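Long-range contact in choline/ethanolamine kinase family protein (Mesorhizobium loti, PDB 3DXQ), which probably acts as a choline or ethanolamine kinase, a small-molecule phosphotransferase with a protein-kinase-like fold: residues 171-180 with 197-208. Numbering follows the deposited sequence.
Sequences LPLAACHCDP and WEYSGMNDPLWD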
ATOM      1  N   LEU A 171      -8.402  17.597  -7.320  1.00 38.89           N
ATOM      2  CA  LEU A 171      -7.326  16.647  -7.471  1.00 37.97           C
ATOM      3  C   LEU A 171      -7.783  15.586  -8.476  1.00 39.20           C
ATOM      4  O   LEU A 171      -8.971  15.282  -8.576  1.00 38.82           O
ATOM      5  CB  LEU A 171      -7.006  16.010  -6.136  1.00 37.60           C
ATOM      6  CG  LEU A 171      -6.608  17.000  -5.041  1.00 39.89           C
ATOM      7  CD1 LEU A 171      -6.820  16.382  -3.677  1.00 41.32           C
ATOM      8  CD2 LEU A 171      -5.171  17.454  -5.242  1.00 33.91           C
ATOM      9  N   PRO A 172      -6.845  15.026  -9.234  1.00 38.56           N
ATOM     10  CA  PRO A 172      -7.235  13.990 -10.149  1.00 40.15           C
ATOM     11  C   PRO A 172      -7.580  12.723  -9.369  1.00 40.86           C
ATOM     12  O   PRO A 172      -7.170  12.598  -8.209  1.00 41.05           O
ATOM     13  CB  PRO A 172      -5.981  13.784 -10.997  1.00 41.88           C
ATOM     14  CG  PRO A 172      -4.839  14.206 -10.110  1.00 37.97           C
ATOM     15  CD  PRO A 172      -5.396  15.302  -9.260  1.00 39.82           C
ATOM     16  N   LEU A 173      -8.335  11.828 -10.006  1.00 40.18           N
ATOM     17  CA  LEU A 173      -8.822  10.596  -9.392  1.00 41.50           C
ATOM     18  C   LEU A 173      -8.414   9.403 -10.269  1.00 42.41           C
ATOM     19  O   LEU A 173      -8.681   9.354 -11.476  1.00 40.55           O
ATOM     20  CB  LEU A 173     -10.342  10.640  -9.237  1.00 41.84           C
ATOM     21  CG  LEU A 173     -10.932   9.827  -8.078  1.00 47.12           C
ATOM     22  CD1 LEU A 173     -10.603  10.469  -6.697  1.00 45.54           C
ATOM     23  CD2 LEU A 173     -12.425   9.686  -8.251  1.00 43.64           C
ATOM     24  N   ALA A 174      -7.725   8.452  -9.663  1.00 42.98           N
ATOM     25  CA  ALA A 174      -7.233   7.316 -10.397  1.00 42.75           C
ATOM     26  C   ALA A 174      -7.463   6.036  -9.597  1.00 43.70           C
ATOM     27  O   ALA A 174      -7.601   6.079  -8.358  1.00 43.19           O
ATOM     28  CB  ALA A 174      -5.749   7.511 -10.671  1.00 42.05           C
ATOM     29  N   ALA A 175      -7.511   4.911 -10.316  1.00 41.88           N
ATOM     30  CA  ALA A 175      -7.543   3.585  -9.701  1.00 40.87           C
ATOM     31  C   ALA A 175      -6.219   3.309  -8.969  1.00 39.63           C
ATOM     32  O   ALA A 175      -5.234   2.963  -9.589  1.00 37.23           O
ATOM     33  CB  ALA A 175      -7.774   2.520 -10.783  1.00 41.46           C
ATOM     34  N   CYS A 176      -6.211   3.458  -7.646  1.00 41.79           N
ATOM     35  CA  CYS A 176      -4.993   3.330  -6.862  1.00 41.75           C
ATOM     36  C   CYS A 176      -4.924   2.085  -5.999  1.00 41.03           C
ATOM     37  O   CYS A 176      -5.925   1.618  -5.478  1.00 40.54           O
ATOM     38  CB  CYS A 176      -4.843   4.556  -5.974  1.00 42.93           C
ATOM     39  SG  CYS A 176      -4.685   6.076  -6.909  1.00 47.31           S
ATOM     40  N   HIS A 177      -3.708   1.577  -5.828  1.00 41.11           N
ATOM     41  CA  HIS A 177      -3.476   0.414  -4.991  1.00 41.47           C
ATOM     42  C   HIS A 177      -3.719   0.733  -3.517  1.00 42.93           C
ATOM     43  O   HIS A 177      -4.248  -0.104  -2.797  1.00 44.86           O
ATOM     44  CB  HIS A 177      -2.054  -0.075  -5.168  1.00 40.74           C
ATOM     45  CG  HIS A 177      -1.742  -1.290  -4.369  1.00 40.27           C
ATOM     46  ND1 HIS A 177      -1.479  -1.237  -3.016  1.00 34.97           N
ATOM     47  CD2 HIS A 177      -1.651  -2.595  -4.728  1.00 35.73           C
ATOM     48  CE1 HIS A 177      -1.245  -2.463  -2.572  1.00 44.36           C
ATOM     49  NE2 HIS A 177      -1.340  -3.304  -3.592  1.00 39.74           N
ATOM     50  N   CYS A 178      -3.276   1.915  -3.079  1.00 42.00           N
ATOM     51  CA  CYS A 178      -3.546   2.443  -1.727  1.00 44.62           C
ATOM     52  C   CYS A 178      -2.745   1.905  -0.547  1.00 44.81           C
ATOM     53  O   CYS A 178      -2.700   2.551   0.490  1.00 44.65           O
ATOM     54  CB  CYS A 178      -5.031   2.361  -1.401  1.00 45.15           C
ATOM     55  SG  CYS A 178      -6.008   3.404  -2.475  1.00 48.99           S
ATOM     56  N   ASP A 179      -2.143   0.731  -0.674  1.00 45.83           N
ATOM     57  CA  ASP A 179      -1.260   0.226   0.370  1.00 47.62           C
ATOM     58  C   ASP A 179      -0.043  -0.438  -0.259  1.00 47.79           C
ATOM     59  O   ASP A 179       0.201  -1.621  -0.036  1.00 48.44           O
ATOM     60  CB  ASP A 179      -1.997  -0.759   1.290  1.00 48.77           C
ATOM     61  CG  ASP A 179      -1.163  -1.168   2.510  1.00 51.68           C
ATOM     62  OD1 ASP A 179      -0.512  -0.289   3.131  1.00 51.86           O
ATOM     63  OD2 ASP A 179      -1.171  -2.371   2.838  1.00 56.30           O
ATOM     64  N   PRO A 180       0.725   0.326  -1.051  1.00 48.58           N
ATOM     65  CA  PRO A 180       1.873  -0.226  -1.776  1.00 48.76           C
ATOM     66  C   PRO A 180       3.112  -0.511  -0.914  1.00 48.24           C
ATOM     67  O   PRO A 180       4.155   0.130  -1.078  1.00 49.68           O
ATOM     68  CB  PRO A 180       2.155   0.850  -2.832  1.00 49.30           C
ATOM     69  CG  PRO A 180       1.735   2.117  -2.162  1.00 49.62           C
ATOM     70  CD  PRO A 180       0.529   1.760  -1.346  1.00 47.43           C
ATOM     71  N   TRP A 197      -4.532  -6.412  -3.445  1.00 50.98           N
ATOM     72  CA  TRP A 197      -5.393  -5.296  -3.806  1.00 49.19           C
ATOM     73  C   TRP A 197      -6.535  -5.096  -2.858  1.00 48.66           C
ATOM     74  O   TRP A 197      -7.518  -4.460  -3.199  1.00 48.73           O
ATOM     75  CB  TRP A 197      -5.911  -5.516  -5.235  1.00 48.49           C
ATOM     76  CG  TRP A 197      -4.777  -5.596  -6.188  1.00 48.68           C
ATOM     77  CD1 TRP A 197      -4.056  -6.702  -6.497  1.00 49.01           C
ATOM     78  CD2 TRP A 197      -4.182  -4.512  -6.914  1.00 48.80           C
ATOM     79  NE1 TRP A 197      -3.065  -6.390  -7.391  1.00 51.33           N
ATOM     80  CE2 TRP A 197      -3.116  -5.048  -7.660  1.00 49.07           C
ATOM     81  CE3 TRP A 197      -4.454  -3.146  -7.016  1.00 47.20           C
ATOM     82  CZ2 TRP A 197      -2.329  -4.268  -8.498  1.00 49.67           C
ATOM     83  CZ3 TRP A 197      -3.666  -2.371  -7.845  1.00 50.05           C
ATOM     84  CH2 TRP A 197      -2.618  -2.933  -8.574  1.00 50.19           C
ATOM     85  N   GLU A 198      -6.395  -5.587  -1.642  1.00 51.23           N
ATOM     86  CA  GLU A 198      -7.504  -5.505  -0.684  1.00 53.46           C
ATOM     87  C   GLU A 198      -7.898  -4.079  -0.263  1.00 51.88           C
ATOM     88  O   GLU A 198      -9.062  -3.846   0.089  1.00 51.15           O
ATOM     89  CB  GLU A 198      -7.218  -6.375   0.544  1.00 54.11           C
ATOM     90  CG  GLU A 198      -6.038  -5.912   1.373  1.00 60.15           C
ATOM     91  CD  GLU A 198      -5.554  -6.973   2.334  1.00 64.48           C
ATOM     92  OE1 GLU A 198      -6.395  -7.528   3.090  1.00 73.20           O
ATOM     93  OE2 GLU A 198      -4.333  -7.244   2.331  1.00 72.87           O
ATOM     94  N   TYR A 199      -6.960  -3.133  -0.307  1.00 51.24           N
ATOM     95  CA  TYR A 199      -7.263  -1.744   0.074  1.00 51.98           C
ATOM     96  C   TYR A 199      -7.481  -0.815  -1.134  1.00 51.49           C
ATOM     97  O   TYR A 199      -7.585   0.402  -0.977  1.00 50.08           O
ATOM     98  CB  TYR A 199      -6.149  -1.174   0.949  1.00 53.75           C
ATOM     99  CG  TYR A 199      -5.941  -1.856   2.281  1.00 54.11           C
ATOM    100  CD1 TYR A 199      -6.609  -1.419   3.432  1.00 58.26           C
ATOM    101  CD2 TYR A 199      -5.035  -2.892   2.403  1.00 53.06           C
ATOM    102  CE1 TYR A 199      -6.386  -2.031   4.671  1.00 59.82           C
ATOM    103  CE2 TYR A 199      -4.816  -3.518   3.616  1.00 58.65           C
ATOM    104  CZ  TYR A 199      -5.485  -3.087   4.747  1.00 61.54           C
ATOM    105  OH  TYR A 199      -5.231  -3.727   5.937  1.00 63.51           O
ATOM    106  N   SER A 200      -7.558  -1.390  -2.331  1.00 51.02           N
ATOM    107  CA  SER A 200      -7.697  -0.620  -3.562  1.00 50.95           C
ATOM    108  C   SER A 200      -8.902   0.262  -3.533  1.00 50.44           C
ATOM    109  O   SER A 200      -9.868  -0.044  -2.846  1.00 52.58           O
ATOM    110  CB  SER A 200      -7.836  -1.544  -4.772  1.00 52.22           C
ATOM    111  OG  SER A 200      -6.715  -2.383  -4.909  1.00 53.14           O
ATOM    112  N   GLY A 201      -8.836   1.342  -4.310  1.00 49.19           N
ATOM    113  CA  GLY A 201      -9.927   2.307  -4.444  1.00 48.77           C
ATOM    114  C   GLY A 201      -9.567   3.471  -5.380  1.00 48.35           C
ATOM    115  O   GLY A 201      -8.415   3.614  -5.814  1.00 48.73           O
HETATM  116  N   MSE A 202     -10.556   4.297  -5.716  1.00 45.24           N
HETATM  117  CA  MSE A 202     -10.304   5.495  -6.492  1.00 42.09           C
HETATM  118  C   MSE A 202      -9.672   6.443  -5.475  1.00 44.54           C
HETATM  119  O   MSE A 202     -10.123   6.492  -4.329  1.00 46.21           O
HETATM  120  CB  MSE A 202     -11.600   6.079  -7.049  1.00 40.47           C
HETATM  121  CG  MSE A 202     -12.387   5.147  -7.933  1.00 39.60           C
HETATM  122 SE   MSE A 202     -11.253   4.377  -9.349  0.75 33.74          SE
HETATM  123  CE  MSE A 202     -10.843   6.076 -10.327  1.00 31.64           C
ATOM    124  N   ASN A 203      -8.631   7.170  -5.889  1.00 42.99           N
ATOM    125  CA  ASN A 203      -7.868   8.016  -5.004  1.00 39.90           C
ATOM    126  C   ASN A 203      -7.027   9.011  -5.812  1.00 39.72           C
ATOM    127  O   ASN A 203      -6.976   8.958  -7.052  1.00 39.04           O
ATOM    128  CB  ASN A 203      -6.955   7.119  -4.155  1.00 39.18           C
ATOM    129  CG  ASN A 203      -6.417   7.814  -2.903  1.00 37.47           C
ATOM    130  OD1 ASN A 203      -6.711   8.971  -2.636  1.00 38.46           O
ATOM    131  ND2 ASN A 203      -5.618   7.091  -2.138  1.00 32.50           N
ATOM    132  N   ASP A 204      -6.402   9.948  -5.099  1.00 39.59           N
ATOM    133  CA  ASP A 204      -5.403  10.844  -5.680  1.00 39.14           C
ATOM    134  C   ASP A 204      -4.200   9.964  -6.006  1.00 39.68           C
ATOM    135  O   ASP A 204      -3.593   9.421  -5.094  1.00 39.96           O
ATOM    136  CB  ASP A 204      -5.022  11.895  -4.657  1.00 38.48           C
ATOM    137  CG  ASP A 204      -4.060  12.922  -5.184  1.00 40.96           C
ATOM    138  OD1 ASP A 204      -3.458  12.706  -6.258  1.00 34.69           O
ATOM    139  OD2 ASP A 204      -3.910  13.951  -4.474  1.00 42.32           O
ATOM    140  N   PRO A 205      -3.857   9.817  -7.301  1.00 40.20           N
ATOM    141  CA  PRO A 205      -2.781   8.948  -7.723  1.00 39.94           C
ATOM    142  C   PRO A 205      -1.499   9.126  -6.938  1.00 40.53           C
ATOM    143  O   PRO A 205      -0.768   8.156  -6.752  1.00 42.74           O
ATOM    144  CB  PRO A 205      -2.551   9.365  -9.190  1.00 42.68           C
ATOM    145  CG  PRO A 205      -3.273  10.640  -9.367  1.00 40.95           C
ATOM    146  CD  PRO A 205      -4.429  10.532  -8.452  1.00 41.18           C
ATOM    147  N   LEU A 206      -1.218  10.345  -6.489  1.00 40.20           N
ATOM    148  CA  LEU A 206       0.009  10.607  -5.739  1.00 39.96           C
ATOM    149  C   LEU A 206       0.005  10.054  -4.320  1.00 40.15           C
ATOM    150  O   LEU A 206       1.025  10.117  -3.616  1.00 38.16           O
ATOM    151  CB  LEU A 206       0.356  12.111  -5.748  1.00 38.74           C
ATOM    152  CG  LEU A 206       0.557  12.670  -7.150  1.00 35.02           C
ATOM    153  CD1 LEU A 206       1.242  14.013  -7.119  1.00 35.40           C
ATOM    154  CD2 LEU A 206       1.311  11.668  -8.056  1.00 37.31           C
ATOM    155  N   TRP A 207      -1.123   9.509  -3.883  1.00 40.44           N
ATOM    156  CA  TRP A 207      -1.142   8.845  -2.587  1.00 40.99           C
ATOM    157  C   TRP A 207      -0.279   7.591  -2.670  1.00 42.16           C
ATOM    158  O   TRP A 207       0.458   7.276  -1.729  1.00 44.54           O
ATOM    159  CB  TRP A 207      -2.542   8.440  -2.168  1.00 41.31           C
ATOM    160  CG  TRP A 207      -2.510   7.430  -1.105  1.00 38.70           C
ATOM    161  CD1 TRP A 207      -2.428   6.077  -1.266  1.00 41.84           C
ATOM    162  CD2 TRP A 207      -2.539   7.673   0.302  1.00 42.01           C
ATOM    163  NE1 TRP A 207      -2.405   5.456  -0.038  1.00 43.57           N
ATOM    164  CE2 TRP A 207      -2.485   6.411   0.942  1.00 38.77           C
ATOM    165  CE3 TRP A 207      -2.620   8.825   1.081  1.00 38.33           C
ATOM    166  CZ2 TRP A 207      -2.494   6.275   2.314  1.00 41.81           C
ATOM    167  CZ3 TRP A 207      -2.630   8.694   2.457  1.00 43.57           C
ATOM    168  CH2 TRP A 207      -2.562   7.425   3.063  1.00 43.36           C
ATOM    169  N   ASP A 208      -0.389   6.878  -3.792  1.00 39.38           N
ATOM    170  CA  ASP A 208       0.386   5.673  -4.026  1.00 39.16           C
ATOM    171  C   ASP A 208       1.878   5.949  -3.983  1.00 37.34           C
ATOM    172  O   ASP A 208       2.642   5.197  -3.343  1.00 36.25           O
ATOM    173  CB  ASP A 208       0.016   5.038  -5.389  1.00 42.04           C
ATOM    174  CG  ASP A 208      -1.244   4.165  -5.323  1.00 43.68           C
ATOM    175  OD1 ASP A 208      -1.801   3.965  -4.205  1.00 38.61           O
ATOM    176  OD2 ASP A 208      -1.659   3.644  -6.391  1.00 48.21           O
TER
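The Asp208 carboxylate faces the backbone at His177 and Cys178 and takes one N-H on each oxygen: His177 N reaches OD2 at 3.0 Å and Cys178 N reaches OD1 at 2.8 Å, both from the syn side. His118 NE2 also donates to OD2. With these bonds Asp208, in helix 206-215, fixes the backbone at the first two residues of the His-x-Asp sequence 177-179, which matches the catalytic-loop motif of kinase-like phosphotransferases; Asp208 probably corresponds to the conserved helix-F aspartate of protein kinases, which holds that loop's backbone. Next to it, Trp207 sends NE1 to Cys178 O (3.0 Å), which lies near the indole plane, although the donor stands above the carbonyl plane.

With CG anti to the backbone N (chi1 -178°), the His177 ring meets the face of the six-membered ring of Trp197 in an edge-to-face stack, the planes 61° apart and CD2 lying 3.7 Å from Trp197 CE3. ND1 accepts from Asp179 N and NE2 bonds Val195 O, so the ring is held at both nitrogens.

Earlier in 171-180, Ala174 pairs with Asn203 and Cys176 with Gly201 as antiparallel hydrogen-bonded pairs. Cys176 SG tucks against Pro205 CA (3.5 Å), while the bent selenomethionine Met202 folds its CE against Ala175 N.

Helix 106-118 packs on Cys176, Pro205 and Asp208, helix 55-67 backs Trp197, and Arg242 and Tyr246 of helix 237-263 bind Asp204.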